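PDB 5FLG: 6-carboxyhexanoate--coa ligase from Bacillus subtilis, which belongs to the 6-carboxyhexanoate--CoA ligase family and is modelled here with phosphoaminophosphonic acid-adenylate ester, pimelic acid and magnesium bound. Local coordinates for residues 177-187 with 241-252; 27-35 with 145-153. All blocks are in the same frame, centred on the assembly; numbering follows the deposited sequence.

Interaction 1: residues 177-187 with 241-252; sequences ALASKVSRHPA and YIHDLEKQPILI. With ANP (phosphoaminophosphonic acid-adenylate ester), chain D.
Lys181 carries the main polar contact. Its CG stands opposite the backbone N (chi1 164°) and the rest of the chain is extended. This carries NZ away from its own helix to the C-terminal end of helix 238-247. There Lys181 NZ donates to Gln248 O at 2.6 Å, lying in the carbonyl plane on a lone pair. Lys181 NZ also donates to Leu245 O at 2.9 Å, but from above that carbonyl plane. The buried ammonium has a further backbone acceptor in Ser148 O. Its positive charge probably suits this end of the helix, where carbonyls gather.

The second polar link is a histidine-carboxylate hydrogen bond. His185 NE2 donates to Asp244 OD2 at 3.1 Å, on the anti side of the carboxylate. On the other side of the ring, His185 ND1 accepts from Ala187 N at 3.0 Å. The imidazole is thus held through both nitrogens, which fixes its rotation.

Aromatic contacts follow beside it. The His185 and Tyr241 ring planes are 80° apart, and CE1 of the imidazole comes against CD1 of the tyrosine. The Ala187 methyl lies over a face of the Tyr241 ring in a CH-pi contact, with CB 3.8 Å from the ring centroid.

The apolar contacts run along the helix. Lys181 CD rests on Ile250 CG1 at 3.7 Å. Ile252 lays CG1 against Ala177 CB at 3.9 Å and brings CD1 up to Ser180 CB. Val182 CG2 meets Leu245 CD2 at 4.1 Å.

The axes of 177-184 and 241-247 run roughly antiparallel, their directions 146° apart. Ile250 and Ile252 also touch Ile76 on strand 74-76. On the side of the mixed sheet, Val182 packs on Val188 and Phe230, and Tyr241 on Ile232.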
loop_
_atom_site.group_PDB
_atom_site.type_symbol
_atom_site.label_atom_id
_atom_site.label_comp_id
_atom_site.label_asym_id
_atom_site.label_seq_id
_atom_site.Cartn_x
_atom_site.Cartn_y
_atom_site.Cartn_z
ATOM N N ALA A 177 -20.917 8.049 6.636
ATOM C CA ALA A 177 -20.626 6.641 6.890
ATOM C C ALA A 177 -19.800 6.484 8.156
ATOM O O ALA A 177 -20.082 5.585 9.000
ATOM C CB ALA A 177 -19.910 6.003 5.737
ATOM N N LEU A 178 -18.750 7.310 8.262
ATOM C CA LEU A 178 -17.916 7.312 9.456
ATOM C C LEU A 178 -18.716 7.610 10.714
ATOM O O LEU A 178 -18.602 6.906 11.715
ATOM C CB LEU A 178 -16.773 8.323 9.303
ATOM C CG LEU A 178 -15.711 8.279 10.403
ATOM C CD1 LEU A 178 -14.393 8.860 9.901
ATOM C CD2 LEU A 178 -16.200 9.042 11.627
ATOM N N ALA A 179 -19.442 8.727 10.680
ATOM C CA ALA A 179 -20.166 9.169 11.810
ATOM C C ALA A 179 -21.196 8.156 12.249
ATOM O O ALA A 179 -21.415 8.009 13.439
ATOM C CB ALA A 179 -20.811 10.508 11.595
ATOM N N SER A 180 -21.867 7.516 11.297
ATOM C CA SER A 180 -22.815 6.474 11.645
ATOM C C SER A 180 -22.165 5.257 12.317
ATOM O O SER A 180 -22.676 4.712 13.307
ATOM C CB SER A 180 -23.599 6.057 10.405
ATOM O OG SER A 180 -24.306 7.162 9.912
ATOM N N LYS A 181 -21.055 4.797 11.769
ATOM C CA LYS A 181 -20.341 3.721 12.426
ATOM C C LYS A 181 -19.913 4.124 13.832
ATOM O O LYS A 181 -20.135 3.383 14.793
ATOM C CB LYS A 181 -19.103 3.302 11.651
ATOM C CG LYS A 181 -18.172 2.466 12.505
ATOM C CD LYS A 181 -17.183 1.650 11.701
ATOM C CE LYS A 181 -16.118 1.110 12.624
ATOM N NZ LYS A 181 -15.186 0.176 11.958
ATOM N N VAL A 182 -19.345 5.323 13.954
ATOM C CA VAL A 182 -18.805 5.762 15.211
ATOM C C VAL A 182 -19.926 5.922 16.241
ATOM O O VAL A 182 -19.787 5.508 17.383
ATOM C CB VAL A 182 -18.009 7.056 15.040
ATOM C CG1 VAL A 182 -17.654 7.657 16.388
ATOM C CG2 VAL A 182 -16.733 6.775 14.257
ATOM N N SER A 183 -21.030 6.532 15.833
ATOM C CA SER A 183 -22.101 6.840 16.772
ATOM C C SER A 183 -22.777 5.592 17.346
ATOM O O SER A 183 -23.368 5.635 18.426
ATOM C CB SER A 183 -23.130 7.689 16.091
ATOM O OG SER A 183 -24.105 8.132 17.004
ATOM N N ARG A 184 -22.814 4.543 16.534
ATOM C CA ARG A 184 -23.328 3.245 16.938
ATOM C C ARG A 184 -22.569 2.686 18.161
ATOM O O ARG A 184 -23.099 1.921 18.950
ATOM C CB ARG A 184 -23.174 2.297 15.758
ATOM C CG ARG A 184 -23.700 0.897 15.996
ATOM C CD ARG A 184 -24.453 0.394 14.770
ATOM N NE ARG A 184 -24.888 -0.991 14.927
ATOM C CZ ARG A 184 -24.044 -2.007 15.030
ATOM N NH1 ARG A 184 -22.739 -1.776 15.017
ATOM N NH2 ARG A 184 -24.501 -3.238 15.182
ATOM N N HIS A 185 -21.286 2.969 18.252
ATOM C CA HIS A 185 -20.514 2.407 19.337
ATOM C C HIS A 185 -21.048 2.807 20.708
ATOM O O HIS A 185 -21.215 3.966 21.001
ATOM C CB HIS A 185 -19.060 2.793 19.202
ATOM C CG HIS A 185 -18.156 1.983 20.064
ATOM N ND1 HIS A 185 -18.160 2.085 21.442
ATOM C CD2 HIS A 185 -17.281 0.999 19.760
ATOM C CE1 HIS A 185 -17.302 1.219 21.951
ATOM N NE2 HIS A 185 -16.730 0.570 20.950
ATOM N N PRO A 186 -21.360 1.826 21.550
ATOM C CA PRO A 186 -22.017 2.226 22.820
ATOM C C PRO A 186 -21.206 3.171 23.728
ATOM O O PRO A 186 -21.791 3.958 24.450
ATOM C CB PRO A 186 -22.309 0.894 23.536
ATOM C CG PRO A 186 -21.590 -0.174 22.798
ATOM C CD PRO A 186 -21.063 0.386 21.467
ATOM N N ALA A 187 -19.897 3.257 23.571
ATOM C CA ALA A 187 -19.136 4.185 24.434
ATOM C C ALA A 187 -19.038 5.629 23.904
ATOM O O ALA A 187 -18.658 6.554 24.645
ATOM C CB ALA A 187 -17.756 3.614 24.712
ATOM N N TYR A 241 -12.041 -0.300 22.504
ATOM C CA TYR A 241 -12.808 0.646 21.713
ATOM C C TYR A 241 -12.074 0.899 20.402
ATOM O O TYR A 241 -12.690 0.897 19.323
ATOM C CB TYR A 241 -13.023 1.967 22.467
ATOM C CG TYR A 241 -13.701 1.862 23.840
ATOM C CD1 TYR A 241 -14.570 0.819 24.142
ATOM C CD2 TYR A 241 -13.539 2.864 24.791
ATOM C CE1 TYR A 241 -15.256 0.778 25.357
ATOM C CE2 TYR A 241 -14.198 2.818 26.016
ATOM C CZ TYR A 241 -15.045 1.772 26.296
ATOM O OH TYR A 241 -15.777 1.803 27.462
ATOM N N ILE A 242 -10.759 1.074 20.494
ATOM C CA ILE A 242 -9.916 1.366 19.328
ATOM C C ILE A 242 -9.995 0.220 18.329
ATOM O O ILE A 242 -10.070 0.419 17.105
ATOM C CB ILE A 242 -8.439 1.611 19.743
ATOM C CG1 ILE A 242 -8.289 2.999 20.366
ATOM C CG2 ILE A 242 -7.508 1.486 18.540
ATOM C CD1 ILE A 242 -6.893 3.303 20.852
ATOM N N HIS A 243 -10.007 -0.998 18.852
ATOM C CA HIS A 243 -10.041 -2.152 17.984
ATOM C C HIS A 243 -11.384 -2.234 17.240
ATOM O O HIS A 243 -11.411 -2.429 16.022
ATOM C CB HIS A 243 -9.767 -3.420 18.792
ATOM C CG HIS A 243 -9.773 -4.661 17.967
ATOM N ND1 HIS A 243 -10.917 -5.394 17.749
ATOM C CD2 HIS A 243 -8.807 -5.228 17.206
ATOM C CE1 HIS A 243 -10.638 -6.407 16.950
ATOM N NE2 HIS A 243 -9.364 -6.330 16.610
ATOM N N ASP A 244 -12.477 -1.965 17.949
ATOM C CA ASP A 244 -13.783 -1.872 17.312
ATOM C C ASP A 244 -13.791 -0.829 16.201
ATOM O O ASP A 244 -14.331 -1.077 15.126
ATOM C CB ASP A 244 -14.878 -1.506 18.310
ATOM C CG ASP A 244 -15.053 -2.550 19.394
ATOM O OD1 ASP A 244 -14.835 -3.742 19.086
ATOM O OD2 ASP A 244 -15.436 -2.181 20.539
ATOM N N LEU A 245 -13.304 0.373 16.488
ATOM C CA LEU A 245 -13.331 1.430 15.485
ATOM C C LEU A 245 -12.481 1.095 14.261
ATOM O O LEU A 245 -12.815 1.460 13.132
ATOM C CB LEU A 245 -12.878 2.759 16.091
ATOM C CG LEU A 245 -13.818 3.294 17.168
ATOM C CD1 LEU A 245 -13.155 4.420 17.921
ATOM C CD2 LEU A 245 -15.129 3.767 16.570
ATOM N N GLU A 246 -11.369 0.410 14.482
ATOM C CA GLU A 246 -10.488 0.063 13.386
ATOM C C GLU A 246 -10.916 -1.180 12.616
ATOM O O GLU A 246 -10.701 -1.241 11.401
ATOM C CB GLU A 246 -9.037 -0.041 13.872
ATOM C CG GLU A 246 -8.523 1.293 14.414
ATOM C CD GLU A 246 -7.054 1.287 14.823
ATOM O OE1 GLU A 246 -6.529 0.216 15.191
ATOM O OE2 GLU A 246 -6.439 2.386 14.835
ATOM N N LYS A 247 -11.632 -2.106 13.260
ATOM C CA LYS A 247 -11.796 -3.449 12.686
ATOM C C LYS A 247 -13.224 -3.930 12.379
ATOM O O LYS A 247 -13.414 -4.902 11.636
ATOM C CB LYS A 247 -11.100 -4.473 13.562
ATOM C CG LYS A 247 -9.599 -4.243 13.652
ATOM C CD LYS A 247 -8.944 -4.387 12.284
ATOM C CE LYS A 247 -7.652 -5.183 12.357
ATOM N NZ LYS A 247 -6.530 -4.313 12.794
ATOM N N GLN A 248 -14.227 -3.257 12.919
ATOM C CA GLN A 248 -15.598 -3.737 12.789
ATOM C C GLN A 248 -16.221 -3.272 11.457
ATOM O O GLN A 248 -16.249 -2.090 11.173
ATOM C CB GLN A 248 -16.413 -3.234 13.960
ATOM C CG GLN A 248 -17.818 -3.794 14.049
ATOM C CD GLN A 248 -18.785 -2.772 14.636
ATOM O OE1 GLN A 248 -18.613 -1.560 14.447
ATOM N NE2 GLN A 248 -19.794 -3.251 15.362
ATOM N N PRO A 249 -16.620 -4.218 10.603
ATOM C CA PRO A 249 -17.000 -3.799 9.260
ATOM C C PRO A 249 -18.459 -3.388 9.170
ATOM O O PRO A 249 -19.341 -4.066 9.683
ATOM C CB PRO A 249 -16.709 -5.026 8.391
ATOM C CG PRO A 249 -16.656 -6.184 9.320
ATOM C CD PRO A 249 -16.366 -5.668 10.699
ATOM N N ILE A 250 -18.696 -2.238 8.558
ATOM C CA ILE A 250 -19.988 -1.625 8.517
ATOM C C ILE A 250 -20.285 -1.212 7.072
ATOM O O ILE A 250 -19.452 -0.596 6.413
ATOM C CB ILE A 250 -20.005 -0.391 9.404
ATOM C CG1 ILE A 250 -19.870 -0.802 10.889
ATOM C CG2 ILE A 250 -21.297 0.364 9.222
ATOM C CD1 ILE A 250 -21.177 -1.240 11.503
ATOM N N LEU A 251 -21.459 -1.579 6.589
ATOM C CA LEU A 251 -22.006 -0.973 5.374
ATOM C C LEU A 251 -23.227 -0.155 5.717
ATOM O O LEU A 251 -24.042 -0.565 6.542
ATOM C CB LEU A 251 -22.399 -2.036 4.365
ATOM C CG LEU A 251 -21.252 -2.757 3.686
ATOM C CD1 LEU A 251 -21.789 -3.874 2.791
ATOM C CD2 LEU A 251 -20.379 -1.804 2.886
ATOM N N ILE A 252 -23.339 1.021 5.113
ATOM C CA ILE A 252 -24.514 1.837 5.286
ATOM C C ILE A 252 -25.548 1.463 4.200
ATOM O O ILE A 252 -25.238 1.402 3.015
ATOM C CB ILE A 252 -24.177 3.314 5.173
ATOM C CG1 ILE A 252 -23.053 3.676 6.127
ATOM C CG2 ILE A 252 -25.414 4.143 5.408
ATOM C CD1 ILE A 252 -23.410 3.483 7.588
HETATM P PG ANP D . -9.366 13.524 2.680
HETATM O O1G ANP D . -8.632 13.081 1.445
HETATM O O2G ANP D . -9.502 15.020 2.762
HETATM O O3G ANP D . -10.669 12.843 2.945
HETATM P PB ANP D . -8.898 12.746 5.509
HETATM O O1B ANP D . -10.006 11.762 5.384
HETATM O O2B ANP D . -7.658 12.498 6.285
HETATM N N3B ANP D . -8.286 13.071 3.926
HETATM P PA ANP D . -11.032 14.595 6.061
HETATM O O1A ANP D . -11.204 16.009 5.745
HETATM O O2A ANP D . -11.872 13.514 5.442
HETATM O O3A ANP D . -9.480 14.176 5.995
HETATM O "O5'" ANP D . -11.242 14.525 7.697
HETATM C "C5'" ANP D . -10.889 15.610 8.508
HETATM C "C4'" ANP D . -10.116 15.104 9.727
HETATM O "O4'" ANP D . -10.912 14.123 10.404
HETATM C "C3'" ANP D . -8.814 14.421 9.337
HETATM O "O3'" ANP D . -7.722 15.332 9.350
HETATM C "C2'" ANP D . -8.632 13.412 10.434
HETATM O "O2'" ANP D . -8.104 14.077 11.583
HETATM C "C1'" ANP D . -10.054 13.018 10.716
HETATM N N9 ANP D . -10.370 11.812 9.942
HETATM C C8 ANP D . -10.609 11.707 8.587
HETATM N N7 ANP D . -10.947 10.435 8.273
HETATM C C5 ANP D . -10.882 9.712 9.433
HETATM C C6 ANP D . -11.067 8.310 9.841
HETATM N N6 ANP D . -11.373 7.351 8.962
HETATM N N1 ANP D . -10.925 7.987 11.146
HETATM C C2 ANP D . -10.585 8.909 12.054
HETATM N N3 ANP D . -10.461 10.222 11.795
HETATM C C4 ANP D . -10.489 10.631 10.505
#

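Interaction 2: residues 27-35 with 145-153; sequences HISGGERLI and VRVSRMDWP. With ANP (phosphoaminophosphonic acid-adenylate ester), chain D.
Arg146 grips Glu32 side-on, with one nitrogen for each carboxylate oxygen. Arg146 NE donates to Glu32 OE1 at 3.1 Å and nearly straight, at 171°, while Arg146 NH2 donates to Glu32 OE2 at 3.0 Å; together they form a salt bridge. The first bond lies in the guanidinium plane; the second is tilted from it. Both oxygens are met on their syn side. Glu32 reaches this place with CG between the backbone N and the carbonyl carbon (chi1 37°) and a bend at chi2. Of the other N-H groups of Arg146, NH1 donates to Arg124 O and, at 3.1 Å, to O2B of phosphoaminophosphonic acid-adenylate ester, and NH2 donates to O1B. His27 NE2 gives ligand O2B a second donor, at 2.7 Å.

The adenine edge is read mainly by backbone. Val147 N donates to ligand N1, and ligand N6 donates to Val147 O at 2.8 Å. A weak bond from N6 also falls on Glu32 OE2, which therefore serves both the arginine and the base.

Strand 26-36 is the outermost strand, within this chain, of an antiparallel sheet and pairs with strand 8-17. A classic beta bulge at Ile28 and Ser29, both facing Ala15, interrupts that pairing. Arg33 and Ile35 bond with strand 8-17, and the alternate Leu34 N turns to the other segment.

There Asp151 takes the place of a strand partner. Asp151 OD2 accepts from Leu34 N at 3.0 Å, on the anti side, and, in a salt bridge, from Arg33 NE at 2.7 Å, on the syn side. The planes of the carboxylate and the guanidinium are 89° apart. Asp151 OD1 accepts from Trp152 N and only weakly from Arg33 NE. Nearby, one water donates to Arg33 O and accepts from Arg149 N.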
loop_
_atom_site.group_PDB
_atom_site.type_symbol
_atom_site.label_atom_id
_atom_site.label_comp_id
_atom_site.label_asym_id
_atom_site.label_seq_id
_atom_site.Cartn_x
_atom_site.Cartn_y
_atom_site.Cartn_z
ATOM N N HIS A 27 0.515 15.142 6.280
ATOM C CA HIS A 27 -0.643 14.338 5.881
ATOM C C HIS A 27 -1.397 15.047 4.766
ATOM O O HIS A 27 -1.786 16.194 4.915
ATOM C CB HIS A 27 -1.587 14.149 7.096
ATOM C CG HIS A 27 -2.885 13.471 6.760
ATOM N ND1 HIS A 27 -2.954 12.162 6.354
ATOM C CD2 HIS A 27 -4.161 13.930 6.749
ATOM C CE1 HIS A 27 -4.206 11.845 6.078
ATOM N NE2 HIS A 27 -4.963 12.895 6.327
ATOM N N ILE A 28 -1.573 14.400 3.634
ATOM C CA ILE A 28 -2.336 15.041 2.556
ATOM C C ILE A 28 -3.755 14.479 2.511
ATOM O O ILE A 28 -4.759 15.220 2.622
ATOM C CB ILE A 28 -1.700 14.796 1.170
ATOM C CG1 ILE A 28 -0.326 15.459 1.054
ATOM C CG2 ILE A 28 -2.628 15.316 0.084
ATOM C CD1 ILE A 28 -0.401 16.963 1.029
ATOM N N SER A 29 -3.831 13.164 2.381
ATOM C CA SER A 29 -5.108 12.489 2.219
ATOM C C SER A 29 -5.116 11.096 2.854
ATOM O O SER A 29 -4.088 10.438 2.959
ATOM C CB SER A 29 -5.448 12.364 0.741
ATOM O OG SER A 29 -6.749 11.844 0.574
ATOM N N GLY A 30 -6.302 10.654 3.261
ATOM C CA GLY A 30 -6.512 9.284 3.706
ATOM C C GLY A 30 -7.872 8.811 3.230
ATOM O O GLY A 30 -8.790 9.590 3.110
ATOM N N GLY A 31 -8.011 7.534 2.940
ATOM C CA GLY A 31 -9.324 7.010 2.627
ATOM C C GLY A 31 -9.498 5.582 3.069
ATOM O O GLY A 31 -8.530 4.817 3.176
ATOM N N GLU A 32 -10.753 5.172 3.213
ATOM C CA GLU A 32 -11.022 3.782 3.502
ATOM C C GLU A 32 -12.306 3.319 2.890
ATOM O O GLU A 32 -13.241 4.060 2.815
ATOM C CB GLU A 32 -11.032 3.562 5.038
ATOM C CG GLU A 32 -11.629 4.716 5.798
ATOM C CD GLU A 32 -10.639 5.829 6.064
ATOM O OE1 GLU A 32 -9.500 5.534 6.490
ATOM O OE2 GLU A 32 -11.048 7.012 5.969
ATOM N N ARG A 33 -12.331 2.097 2.392
ATOM C CA ARG A 33 -13.459 1.626 1.610
ATOM C C ARG A 33 -13.649 0.181 1.990
ATOM O O ARG A 33 -12.753 -0.441 2.525
ATOM C CB ARG A 33 -13.190 1.725 0.084
ATOM C CG ARG A 33 -12.970 3.150 -0.423
ATOM C CD ARG A 33 -14.239 4.006 -0.411
ATOM N NE ARG A 33 -15.258 3.397 -1.275
ATOM C CZ ARG A 33 -15.251 3.446 -2.608
ATOM N NH1 ARG A 33 -14.350 4.175 -3.247
ATOM N NH2 ARG A 33 -16.146 2.762 -3.306
ATOM N N LEU A 34 -14.859 -0.318 1.798
ATOM C CA LEU A 34 -15.160 -1.715 2.002
ATOM C C LEU A 34 -16.016 -2.225 0.826
ATOM O O LEU A 34 -17.125 -1.787 0.653
ATOM C CB LEU A 34 -15.903 -1.838 3.325
ATOM C CG LEU A 34 -16.303 -3.219 3.797
ATOM C CD1 LEU A 34 -15.051 -3.983 4.200
ATOM C CD2 LEU A 34 -17.273 -3.102 4.971
ATOM N N ILE A 35 -15.529 -3.215 0.097
ATOM C CA ILE A 35 -16.072 -3.508 -1.217
ATOM C C ILE A 35 -15.962 -4.969 -1.585
ATOM O O ILE A 35 -15.106 -5.690 -1.078
ATOM C CB ILE A 35 -15.324 -2.723 -2.318
ATOM C CG1 ILE A 35 -13.820 -2.984 -2.198
ATOM C CG2 ILE A 35 -15.652 -1.243 -2.217
ATOM C CD1 ILE A 35 -13.094 -2.915 -3.544
ATOM N N VAL A 145 -6.626 7.810 15.976
ATOM C CA VAL A 145 -7.303 6.552 15.790
ATOM C C VAL A 145 -8.015 6.653 14.469
ATOM O O VAL A 145 -8.781 7.585 14.246
ATOM C CB VAL A 145 -8.334 6.294 16.919
ATOM C CG1 VAL A 145 -9.203 5.089 16.596
ATOM C CG2 VAL A 145 -7.622 6.092 18.256
ATOM N N ARG A 146 -7.788 5.685 13.595
ATOM C CA ARG A 146 -8.284 5.780 12.223
ATOM C C ARG A 146 -9.416 4.786 12.028
ATOM O O ARG A 146 -9.211 3.605 12.021
ATOM C CB ARG A 146 -7.180 5.527 11.211
ATOM C CG ARG A 146 -7.583 5.912 9.776
ATOM C CD ARG A 146 -7.509 7.420 9.482
ATOM N NE ARG A 146 -8.118 7.700 8.169
ATOM C CZ ARG A 146 -8.174 8.877 7.541
ATOM N NH1 ARG A 146 -7.655 9.970 8.076
ATOM N NH2 ARG A 146 -8.856 8.966 6.388
ATOM N N VAL A 147 -10.629 5.288 11.930
ATOM C CA VAL A 147 -11.786 4.449 11.719
ATOM C C VAL A 147 -11.736 3.864 10.315
ATOM O O VAL A 147 -11.431 4.563 9.345
ATOM C CB VAL A 147 -13.069 5.269 11.897
ATOM C CG1 VAL A 147 -14.293 4.391 11.698
ATOM C CG2 VAL A 147 -13.077 5.908 13.291
ATOM N N SER A 148 -11.922 2.560 10.236
ATOM C CA SER A 148 -11.741 1.867 9.007
ATOM C C SER A 148 -12.895 0.872 8.769
ATOM O O SER A 148 -13.699 0.615 9.665
ATOM C CB SER A 148 -10.401 1.166 9.073
ATOM O OG SER A 148 -10.055 0.620 7.829
ATOM N N ARG A 149 -12.948 0.301 7.567
ATOM C CA ARG A 149 -13.843 -0.809 7.252
ATOM C C ARG A 149 -15.276 -0.391 7.345
ATOM O O ARG A 149 -16.117 -1.113 7.912
ATOM C CB ARG A 149 -13.601 -1.973 8.189
ATOM C CG ARG A 149 -12.262 -2.613 7.941
ATOM C CD ARG A 149 -12.026 -3.735 8.912
ATOM N NE ARG A 149 -10.774 -4.411 8.598
ATOM C CZ ARG A 149 -10.534 -5.677 8.892
ATOM N NH1 ARG A 149 -11.427 -6.381 9.600
ATOM N NH2 ARG A 149 -9.400 -6.228 8.493
ATOM N N MET A 150 -15.550 0.817 6.863
ATOM C CA MET A 150 -16.922 1.255 6.676
ATOM C C MET A 150 -17.072 1.817 5.269
ATOM O O MET A 150 -16.096 2.283 4.682
ATOM C CB MET A 150 -17.317 2.286 7.697
ATOM C CG MET A 150 -16.672 3.662 7.513
ATOM S SD MET A 150 -14.972 3.697 8.079
ATOM C CE MET A 150 -14.628 5.444 8.117
ATOM N N ASP A 151 -18.276 1.762 4.723
ATOM C CA ASP A 151 -18.528 2.297 3.359
ATOM C C ASP A 151 -20.021 2.322 3.131
ATOM O O ASP A 151 -20.798 1.848 3.984
ATOM C CB ASP A 151 -17.884 1.379 2.333
ATOM C CG ASP A 151 -17.500 2.101 1.010
ATOM O OD1 ASP A 151 -18.060 3.172 0.707
ATOM O OD2 ASP A 151 -16.568 1.614 0.340
ATOM N N TRP A 152 -20.421 2.872 1.981
ATOM C CA TRP A 152 -21.800 3.139 1.676
ATOM C C TRP A 152 -21.904 3.027 0.160
ATOM O O TRP A 152 -21.417 3.895 -0.525
ATOM C CB TRP A 152 -22.123 4.569 2.088
ATOM C CG TRP A 152 -23.568 4.883 2.091
ATOM C CD1 TRP A 152 -24.539 4.240 1.392
ATOM C CD2 TRP A 152 -24.184 6.035 2.653
ATOM N NE1 TRP A 152 -25.732 4.869 1.557
ATOM C CE2 TRP A 152 -25.539 5.984 2.324
ATOM C CE3 TRP A 152 -23.713 7.126 3.370
ATOM C CZ2 TRP A 152 -26.463 6.868 2.859
ATOM C CZ3 TRP A 152 -24.597 8.064 3.780
ATOM C CH2 TRP A 152 -25.965 7.942 3.532
ATOM N N PRO A 153 -22.401 1.896 -0.340
ATOM C CA PRO A 153 -22.606 1.711 -1.774
ATOM C C PRO A 153 -23.228 2.927 -2.450
ATOM O O PRO A 153 -24.306 3.441 -2.038
ATOM C CB PRO A 153 -23.526 0.493 -1.846
ATOM C CG PRO A 153 -23.221 -0.278 -0.570
ATOM C CD PRO A 153 -22.933 0.768 0.464
HETATM P PG ANP D . -9.366 13.524 2.680
HETATM O O1G ANP D . -8.632 13.081 1.445
HETATM O O2G ANP D . -9.502 15.020 2.762
HETATM O O3G ANP D . -10.669 12.843 2.945
HETATM P PB ANP D . -8.898 12.746 5.509
HETATM O O1B ANP D . -10.006 11.762 5.384
HETATM O O2B ANP D . -7.658 12.498 6.285
HETATM N N3B ANP D . -8.286 13.071 3.926
HETATM P PA ANP D . -11.032 14.595 6.061
HETATM O O1A ANP D . -11.204 16.009 5.745
HETATM O O2A ANP D . -11.872 13.514 5.442
HETATM O O3A ANP D . -9.480 14.176 5.995
HETATM O "O5'" ANP D . -11.242 14.525 7.697
HETATM C "C5'" ANP D . -10.889 15.610 8.508
HETATM C "C4'" ANP D . -10.116 15.104 9.727
HETATM O "O4'" ANP D . -10.912 14.123 10.404
HETATM C "C3'" ANP D . -8.814 14.421 9.337
HETATM O "O3'" ANP D . -7.722 15.332 9.350
HETATM C "C2'" ANP D . -8.632 13.412 10.434
HETATM O "O2'" ANP D . -8.104 14.077 11.583
HETATM C "C1'" ANP D . -10.054 13.018 10.716
HETATM N N9 ANP D . -10.370 11.812 9.942
HETATM C C8 ANP D . -10.609 11.707 8.587
HETATM N N7 ANP D . -10.947 10.435 8.273
HETATM C C5 ANP D . -10.882 9.712 9.433
HETATM C C6 ANP D . -11.067 8.310 9.841
HETATM N N6 ANP D . -11.373 7.351 8.962
HETATM N N1 ANP D . -10.925 7.987 11.146
HETATM C C2 ANP D . -10.585 8.909 12.054
HETATM N N3 ANP D . -10.461 10.222 11.795
HETATM C C4 ANP D . -10.489 10.631 10.505
HETATM O O HOH W 1 -11.483 0.034 5.064
#

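The two contacts adjoin, with centres about 11 Å apart. Lys181 of interaction 1 bonds Ser148 of interaction 2, with Lys181 NZ 2.8 Å from Ser148 O. Ile250 N lies 2.9 Å from Arg149 O, a probable hydrogen bond from strand 250-252 to the residue just before strand 150-151, its parallel neighbour in a three-stranded sheet. Both contacts reach phosphoaminophosphonic acid-adenylate ester. Leu178 CD1 comes within 3.4 Å of its C6 on one face of the adenine, and the Arg146 guanidinium of interaction 2 lies over the other. The Arg146 side chain is about 4 Å from a bound magnesium ion; that of Ala177 is about 10 Å from one.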